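Local coordinates for protein probable porin (PDB 2Y0H) that probably forms a pore through the outer membrane of Pseudomonas aeruginosa, as an OprD-family beta-barrel porin, at residues Val108-Pro113 and Pro127-Gly132; Asp131-Thr136 and Gln149-Arg154. All blocks are in the same frame, centred on the assembly; numbering follows the deposited sequence.

Contact 1: Val108-Pro113 and Pro127-Gly132; sequences VGILMP and PQTFDG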
loop_
_atom_site.group_PDB
_atom_site.type_symbol
_atom_site.label_atom_id
_atom_site.label_comp_id
_atom_site.label_asym_id
_atom_site.label_seq_id
_atom_site.Cartn_x
_atom_site.Cartn_y
_atom_site.Cartn_z
ATOM N N VAL A 108 -17.547 -7.338 8.346
ATOM C CA VAL A 108 -17.644 -6.343 9.401
ATOM C C VAL A 108 -16.657 -6.672 10.511
ATOM O O VAL A 108 -16.745 -7.732 11.121
ATOM C CB VAL A 108 -19.078 -6.250 9.988
ATOM C CG1 VAL A 108 -19.175 -5.060 10.954
ATOM C CG2 VAL A 108 -20.111 -6.117 8.879
ATOM N N GLY A 109 -15.715 -5.766 10.761
ATOM C CA GLY A 109 -14.754 -5.944 11.833
ATOM C C GLY A 109 -13.378 -5.483 11.412
ATOM O O GLY A 109 -13.224 -4.433 10.789
ATOM N N ILE A 110 -12.362 -6.267 11.743
ATOM C CA ILE A 110 -11.007 -5.908 11.348
ATOM C C ILE A 110 -10.808 -6.105 9.837
ATOM O O ILE A 110 -11.244 -7.095 9.260
ATOM C CB ILE A 110 -9.951 -6.673 12.167
ATOM C CG1 ILE A 110 -8.618 -5.924 12.146
ATOM C CG2 ILE A 110 -9.828 -8.145 11.703
ATOM C CD1 ILE A 110 -7.586 -6.506 13.088
ATOM N N LEU A 111 -10.166 -5.136 9.200
ATOM C CA LEU A 111 -10.005 -5.158 7.756
ATOM C C LEU A 111 -8.618 -4.707 7.359
ATOM O O LEU A 111 -7.978 -3.919 8.066
ATOM C CB LEU A 111 -11.005 -4.203 7.114
ATOM C CG LEU A 111 -12.484 -4.454 7.379
ATOM C CD1 LEU A 111 -13.304 -3.291 6.815
ATOM C CD2 LEU A 111 -12.866 -5.760 6.714
ATOM N N MET A 112 -8.169 -5.205 6.214
ATOM C CA MET A 112 -6.971 -4.698 5.559
ATOM C C MET A 112 -7.318 -4.295 4.140
ATOM O O MET A 112 -7.061 -5.045 3.213
ATOM C CB MET A 112 -5.881 -5.769 5.531
ATOM C CG MET A 112 -5.327 -6.076 6.888
ATOM S SD MET A 112 -4.147 -7.417 6.795
ATOM C CE MET A 112 -4.234 -8.053 8.458
ATOM N N PRO A 113 -7.928 -3.111 3.972
ATOM C CA PRO A 113 -8.286 -2.617 2.638
ATOM C C PRO A 113 -7.049 -2.390 1.775
ATOM O O PRO A 113 -6.033 -1.911 2.275
ATOM C CB PRO A 113 -8.936 -1.249 2.914
ATOM C CG PRO A 113 -9.102 -1.153 4.380
ATOM C CD PRO A 113 -8.174 -2.116 5.029
ATOM N N PRO A 127 1.111 -5.481 9.362
ATOM C CA PRO A 127 0.178 -4.725 8.528
ATOM C C PRO A 127 -0.606 -3.737 9.367
ATOM O O PRO A 127 -0.979 -4.039 10.500
ATOM C CB PRO A 127 -0.766 -5.803 7.998
ATOM C CG PRO A 127 -0.729 -6.875 9.054
ATOM C CD PRO A 127 0.680 -6.873 9.579
ATOM N N GLN A 128 -0.836 -2.555 8.810
ATOM C CA GLN A 128 -1.814 -1.628 9.352
ATOM C C GLN A 128 -3.199 -2.261 9.198
ATOM O O GLN A 128 -3.473 -2.907 8.190
ATOM C CB GLN A 128 -1.759 -0.319 8.566
ATOM C CG GLN A 128 -2.939 0.607 8.753
ATOM C CD GLN A 128 -2.838 1.862 7.865
ATOM O OE1 GLN A 128 -2.342 1.800 6.739
ATOM N NE2 GLN A 128 -3.289 2.995 8.382
ATOM N N THR A 129 -4.070 -2.084 10.182
ATOM C CA THR A 129 -5.439 -2.580 10.055
ATOM C C THR A 129 -6.441 -1.463 10.276
ATOM O O THR A 129 -6.113 -0.420 10.843
ATOM C CB THR A 129 -5.749 -3.701 11.069
ATOM O OG1 THR A 129 -5.649 -3.182 12.397
ATOM C CG2 THR A 129 -4.777 -4.876 10.911
ATOM N N PHE A 130 -7.667 -1.688 9.822
ATOM C CA PHE A 130 -8.762 -0.753 10.046
ATOM C C PHE A 130 -9.925 -1.549 10.649
ATOM O O PHE A 130 -10.033 -2.756 10.424
ATOM C CB PHE A 130 -9.214 -0.114 8.721
ATOM C CG PHE A 130 -8.230 0.872 8.135
ATOM C CD1 PHE A 130 -7.146 0.435 7.378
ATOM C CD2 PHE A 130 -8.403 2.238 8.327
ATOM C CE1 PHE A 130 -6.244 1.335 6.858
ATOM C CE2 PHE A 130 -7.504 3.146 7.792
ATOM C CZ PHE A 130 -6.422 2.694 7.055
ATOM N N ASP A 131 -10.787 -0.887 11.419
ATOM C CA ASP A 131 -12.087 -1.474 11.736
ATOM C C ASP A 131 -13.116 -0.787 10.861
ATOM O O ASP A 131 -13.115 0.441 10.742
ATOM C CB ASP A 131 -12.466 -1.294 13.203
ATOM C CG ASP A 131 -11.527 -2.023 14.144
ATOM O OD1 ASP A 131 -10.879 -2.996 13.709
ATOM O OD2 ASP A 131 -11.442 -1.619 15.320
ATOM N N GLY A 132 -13.984 -1.581 10.245
ATOM C CA GLY A 132 -15.043 -1.039 9.423
ATOM C C GLY A 132 -15.988 -2.082 8.873
ATOM O O GLY A 132 -16.035 -3.235 9.317
#
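G132 pairs with G109 and lies under the side chain of L111; it and F130 have the most surface buried here, with M112 close behind. At G109 and I110 the chain turns out of barrel strand 104-108, yet L111 still pairs with wall strand 129-137. G132 O accepts from G109 N at 2.9 Å, and G132 N gives a bond back to G109 O at 3.0 Å. L111 CD1 is 3.6 Å from G132 C; CG lies beside the backbone N (chi1 -59°), which carries CD1 past F130 to lie on G132.

Two residues earlier in the strand, F130 pairs with L111 just beyond the corner, L111 N to F130 O at 2.7 Å and F130 N to L111 O at 2.9 Å, the latter nearly straight at 168°. P113 CD comes to 3.6 Å from F130 CD1, while L150 and S153 of the next strand touch the same ring.

I110, in the non-hydrogen-bonded pair with D131, points to the other face, where its CG1 and CD1 lie against T129. M112 reaches over with its terminal CE 3.7 Å from P127 CG. G109 takes a positive phi of 140°, a conformation open to glycine, which lets the chain turn. Four backbone bonds thus keep strand pairing going through the corner, between an apolar face of L111, F130 and P113 and a mixed one, where I110 and T129 adjoin D131, salt-bridged to R154.

Contact 2: Asp131-Thr136 and Gln149-Arg154; sequences DGALLT and QLWKSR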
loop_
_atom_site.group_PDB
_atom_site.type_symbol
_atom_site.label_atom_id
_atom_site.label_comp_id
_atom_site.label_asym_id
_atom_site.label_seq_id
_atom_site.Cartn_x
_atom_site.Cartn_y
_atom_site.Cartn_z
ATOM N N ASP A 131 -10.787 -0.887 11.419
ATOM C CA ASP A 131 -12.087 -1.474 11.736
ATOM C C ASP A 131 -13.116 -0.787 10.861
ATOM O O ASP A 131 -13.115 0.441 10.742
ATOM C CB ASP A 131 -12.466 -1.294 13.203
ATOM C CG ASP A 131 -11.527 -2.023 14.144
ATOM O OD1 ASP A 131 -10.879 -2.996 13.709
ATOM O OD2 ASP A 131 -11.442 -1.619 15.320
ATOM N N GLY A 132 -13.984 -1.581 10.245
ATOM C CA GLY A 132 -15.043 -1.039 9.423
ATOM C C GLY A 132 -15.988 -2.082 8.873
ATOM O O GLY A 132 -16.035 -3.235 9.317
ATOM N N ALA A 133 -16.771 -1.656 7.899
ATOM C CA ALA A 133 -17.665 -2.553 7.195
ATOM C C ALA A 133 -17.422 -2.357 5.699
ATOM O O ALA A 133 -17.403 -1.223 5.214
ATOM C CB ALA A 133 -19.103 -2.260 7.566
ATOM N N LEU A 134 -17.206 -3.461 4.989
ATOM C CA LEU A 134 -16.853 -3.433 3.571
ATOM C C LEU A 134 -17.739 -4.385 2.761
ATOM O O LEU A 134 -17.778 -5.594 3.017
ATOM C CB LEU A 134 -15.379 -3.836 3.388
ATOM C CG LEU A 134 -14.721 -3.665 2.013
ATOM C CD1 LEU A 134 -14.853 -2.240 1.523
ATOM C CD2 LEU A 134 -13.241 -4.076 2.076
ATOM N N LEU A 135 -18.436 -3.830 1.778
ATOM C CA LEU A 135 -19.330 -4.601 0.916
ATOM C C LEU A 135 -18.700 -4.649 -0.463
ATOM O O LEU A 135 -18.335 -3.612 -1.004
ATOM C CB LEU A 135 -20.701 -3.914 0.854
ATOM C CG LEU A 135 -21.973 -4.524 0.237
ATOM C CD1 LEU A 135 -21.975 -4.376 -1.277
ATOM C CD2 LEU A 135 -22.222 -5.977 0.658
ATOM N N THR A 136 -18.530 -5.849 -1.012
ATOM C CA THR A 136 -18.002 -6.004 -2.370
ATOM C C THR A 136 -18.978 -6.851 -3.175
ATOM O O THR A 136 -19.546 -7.815 -2.667
ATOM C CB THR A 136 -16.606 -6.675 -2.399
ATOM O OG1 THR A 136 -16.711 -8.025 -1.925
ATOM C CG2 THR A 136 -15.623 -5.934 -1.513
ATOM N N GLN A 149 -17.242 1.574 5.018
ATOM C CA GLN A 149 -16.988 2.620 5.971
ATOM C C GLN A 149 -15.952 2.107 6.947
ATOM O O GLN A 149 -16.092 1.009 7.488
ATOM C CB GLN A 149 -18.272 2.992 6.698
ATOM C CG GLN A 149 -18.154 4.220 7.602
ATOM C CD GLN A 149 -19.449 4.486 8.355
ATOM O OE1 GLN A 149 -19.774 3.771 9.295
ATOM N NE2 GLN A 149 -20.206 5.495 7.921
ATOM N N LEU A 150 -14.909 2.898 7.163
ATOM C CA LEU A 150 -13.895 2.583 8.174
ATOM C C LEU A 150 -14.070 3.521 9.366
ATOM O O LEU A 150 -14.335 4.726 9.180
ATOM C CB LEU A 150 -12.488 2.734 7.581
ATOM C CG LEU A 150 -12.254 2.088 6.214
ATOM C CD1 LEU A 150 -10.823 2.334 5.790
ATOM C CD2 LEU A 150 -12.560 0.581 6.253
ATOM N N TRP A 151 -13.921 2.975 10.575
ATOM C CA TRP A 151 -14.169 3.735 11.797
ATOM C C TRP A 151 -12.878 3.998 12.558
ATOM O O TRP A 151 -12.760 5.002 13.260
ATOM C CB TRP A 151 -15.171 3.022 12.711
ATOM C CG TRP A 151 -16.298 2.383 11.972
ATOM C CD1 TRP A 151 -17.157 2.993 11.102
ATOM C CD2 TRP A 151 -16.699 1.008 12.038
ATOM N NE1 TRP A 151 -18.061 2.077 10.612
ATOM C CE2 TRP A 151 -17.799 0.852 11.168
ATOM C CE3 TRP A 151 -16.229 -0.107 12.739
ATOM C CZ2 TRP A 151 -18.432 -0.372 10.976
ATOM C CZ3 TRP A 151 -16.869 -1.321 12.553
ATOM C CH2 TRP A 151 -17.959 -1.442 11.682
ATOM N N LYS A 152 -11.908 3.099 12.429
ATOM C CA LYS A 152 -10.610 3.322 13.071
ATOM C C LYS A 152 -9.425 2.695 12.371
ATOM O O LYS A 152 -9.544 1.677 11.696
ATOM C CB LYS A 152 -10.608 2.912 14.547
ATOM C CG LYS A 152 -11.428 1.696 14.896
ATOM C CD LYS A 152 -11.099 1.224 16.312
ATOM C CE LYS A 152 -11.203 2.359 17.327
ATOM N NZ LYS A 152 -12.600 2.850 17.487
ATOM N N SER A 153 -8.279 3.328 12.578
ATOM C CA SER A 153 -7.011 2.906 12.027
ATOM C C SER A 153 -6.121 2.444 13.180
ATOM O O SER A 153 -6.054 3.116 14.205
ATOM C CB SER A 153 -6.356 4.087 11.297
ATOM O OG SER A 153 -5.034 3.775 10.869
ATOM N N ARG A 154 -5.450 1.303 13.007
ATOM C CA ARG A 154 -4.524 0.759 14.016
ATOM C C ARG A 154 -3.132 0.496 13.469
ATOM O O ARG A 154 -2.985 -0.251 12.495
ATOM C CB ARG A 154 -5.032 -0.573 14.561
ATOM C CG ARG A 154 -6.130 -0.437 15.571
ATOM C CD ARG A 154 -6.337 -1.718 16.362
ATOM N NE ARG A 154 -7.229 -1.452 17.491
ATOM C CZ ARG A 154 -8.551 -1.435 17.380
ATOM N NH1 ARG A 154 -9.103 -1.696 16.202
ATOM N NH2 ARG A 154 -9.317 -1.175 18.435
#
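A classic beta bulge interrupts the antiparallel hairpin of strands 129-137 and 143-154, with W151 and K152 both set opposite D131. D131 O takes W151 N at 2.7 Å in an almost perfectly straight bond (179°), and also a weak, longer one from K152 N. D131 N in turn donates to K152 O, and beyond the bulge A133 and Q149 resume regular pairing, A133 N to Q149 O and Q149 N to A133 O both at 2.8 Å.

The register shifts by one, and at the non-hydrogen-bonded pair G132-L150 the CA atoms are 4.0 Å apart. W151 CG stands anti to its carbonyl carbon (chi1 -40°), swinging the indole flat over the glycine: G132 CA is 3.4 Å from the centroid of the six-membered ring, almost on its normal, a CH-pi contact. The same CA is 3.0 Å from Q149 O. A133 CB adds an apolar touch at W151 CZ2. Both strands belong to the barrel wall, and a C8E detergent molecule touching W151 is consistent with the indole facing the membrane. W151 NE1 donates to Q149 OE1, which lies close to the indole plane; this helps hold the ring, and Q149 NE2 is itself bound by N179.

At the other end R154 NH1 forms a salt bridge with D131 OD2 (2.5 Å), approaching from above the carboxylate plane while the oxygen stays in the guanidinium plane; the two planes are 47° apart. K152 CG and CD lie against D131 OD2.

Going from the N terminus, the chain passes along strand 104-108, turns at G109 and I110, and leaves on 111-115 before doubling back through 118-119. It returns as strand 129-137, and contact 1 closes that excursion of 13 intervening residues. Continuing along the same strand, contact 2 closes the next hairpin, with 12 residues between its segments. The two loops follow one another, overlapping at D131 and G132, so strand 129-137 has a neighbour along each edge. T129 O to R154 N (2.8 Å) and the F130 and L150 side chains connect the contacts directly. Together they tie consecutive strands of the 18-stranded barrel wall to the 111-115 excursion.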